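Local coordinates for protein pollen receptor-like kinase 3 (Arabidopsis thaliana, PDB 5WLS) that is a leucine-rich-repeat receptor-like kinase of pollen whose extracellular domain resembles the SERK co-receptors and probably takes part in signalling at the cell surface, at residues T25-G30 / Q41-I46. Sequence-based numbering, arbitrary orientation.
Sequences TDPCNG and QTVSGI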
# COMPACT_ATOMS: atom_id res chain seq x y z
N THR A 25 -4.86 3.26 -28.90
CA THR A 25 -4.40 1.88 -28.99
C THR A 25 -4.82 1.10 -27.75
O THR A 25 -4.98 1.67 -26.67
CB THR A 25 -2.87 1.81 -29.14
OG1 THR A 25 -2.24 2.33 -27.96
CG2 THR A 25 -2.41 2.61 -30.35
N ASP A 26 -5.00 -0.20 -27.93
CA ASP A 26 -5.48 -1.06 -26.85
C ASP A 26 -4.34 -1.34 -25.87
O ASP A 26 -3.25 -1.74 -26.29
CB ASP A 26 -6.03 -2.37 -27.41
CG ASP A 26 -6.19 -3.44 -26.35
OD1 ASP A 26 -7.07 -3.28 -25.48
OD2 ASP A 26 -5.45 -4.44 -26.40
N PRO A 27 -4.56 -1.16 -24.56
CA PRO A 27 -3.46 -1.31 -23.60
C PRO A 27 -3.05 -2.74 -23.33
O PRO A 27 -2.04 -2.95 -22.65
CB PRO A 27 -4.02 -0.65 -22.33
CG PRO A 27 -5.49 -0.83 -22.44
CD PRO A 27 -5.81 -0.74 -23.91
N CYS A 28 -3.77 -3.74 -23.83
CA CYS A 28 -3.39 -5.14 -23.67
C CYS A 28 -2.77 -5.74 -24.93
O CYS A 28 -2.51 -6.95 -24.95
CB CYS A 28 -4.58 -5.98 -23.21
SG CYS A 28 -5.42 -5.36 -21.75
N ASN A 29 -2.48 -4.93 -25.95
CA ASN A 29 -1.80 -5.43 -27.13
C ASN A 29 -0.39 -5.94 -26.84
O ASN A 29 0.20 -6.62 -27.69
CB ASN A 29 -1.75 -4.34 -28.20
CG ASN A 29 -0.96 -3.12 -27.76
OD1 ASN A 29 -0.35 -3.09 -26.69
ND2 ASN A 29 -0.97 -2.09 -28.60
N GLY A 30 0.16 -5.64 -25.66
CA GLY A 30 1.49 -6.05 -25.28
C GLY A 30 2.54 -4.97 -25.44
O GLY A 30 3.68 -5.18 -25.02
N GLN A 41 -7.26 -9.28 -22.45
CA GLN A 41 -8.41 -8.45 -22.79
C GLN A 41 -8.49 -7.21 -21.93
O GLN A 41 -8.59 -6.09 -22.46
CB GLN A 41 -9.73 -9.25 -22.72
CG GLN A 41 -10.13 -9.75 -21.36
CD GLN A 41 -10.91 -11.04 -21.42
OE1 GLN A 41 -11.21 -11.54 -22.50
NE2 GLN A 41 -11.25 -11.58 -20.26
N THR A 42 -8.46 -7.35 -20.60
CA THR A 42 -8.83 -6.23 -19.73
C THR A 42 -7.70 -5.90 -18.77
O THR A 42 -6.90 -6.75 -18.41
CB THR A 42 -10.12 -6.54 -18.95
OG1 THR A 42 -10.50 -5.40 -18.18
CG2 THR A 42 -9.92 -7.74 -18.03
N VAL A 43 -7.63 -4.63 -18.36
CA VAL A 43 -6.53 -4.16 -17.53
C VAL A 43 -6.76 -4.58 -16.09
O VAL A 43 -7.84 -4.37 -15.53
CB VAL A 43 -6.37 -2.63 -17.65
CG1 VAL A 43 -5.40 -2.11 -16.60
CG2 VAL A 43 -5.90 -2.26 -19.05
N SER A 44 -5.73 -5.18 -15.48
CA SER A 44 -5.81 -5.69 -14.11
C SER A 44 -4.72 -5.17 -13.18
O SER A 44 -4.87 -5.29 -11.95
CB SER A 44 -5.76 -7.23 -14.11
OG SER A 44 -4.58 -7.69 -14.75
N GLY A 45 -3.64 -4.61 -13.71
CA GLY A 45 -2.58 -4.08 -12.87
C GLY A 45 -1.87 -2.93 -13.55
O GLY A 45 -1.82 -2.85 -14.78
N ILE A 46 -1.33 -2.03 -12.73
CA ILE A 46 -0.47 -0.95 -13.20
C ILE A 46 0.85 -1.06 -12.45
O ILE A 46 0.87 -1.09 -11.21
CB ILE A 46 -1.11 0.43 -12.98
CG1 ILE A 46 -2.35 0.60 -13.86
CG2 ILE A 46 -0.10 1.54 -13.25
CD1 ILE A 46 -3.14 1.86 -13.58
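In the N-terminal cap of the leucine-rich-repeat ectodomain, Cys28 and Pro27 pack against the residue before strand 42-47 and its first two residues, Gln41 to Val43. Cys28 makes the main approach. With chi1 at -52° the sulfur swings back over its own backbone N and points across to the chain leading into the strand, where Cys28 SG sits 3.3 Å from Gln41 O and 3.8 Å from Thr42 C. No hydrogen bond joins the two segments; they meet by van der Waals contact, and the Cys28-Cys37 disulfide ties the turn to strand 35-38, the antiparallel neighbour of 42-47. Next to the sulfur, Val43 CG2 packs 3.7 Å from Pro27 CG and 4.1 Å from Cys28 SG, and the proline and valine side chains cross at about a right angle. Val43 also touches Ile35 and Leu65, while Pro27 rests on Trp32. Within the loop, a type I beta turn runs from Asp26 to Asn29, and Asp26 OD2 accepts a weak hydrogen bond from Cys28 N at 3.1 Å, an Asx turn that helps shape the bend presenting Cys28. A disulfide-linked turn packed on the first strands of the solenoid sheet is characteristic of the N-terminal cap in plant leucine-rich-repeat receptors.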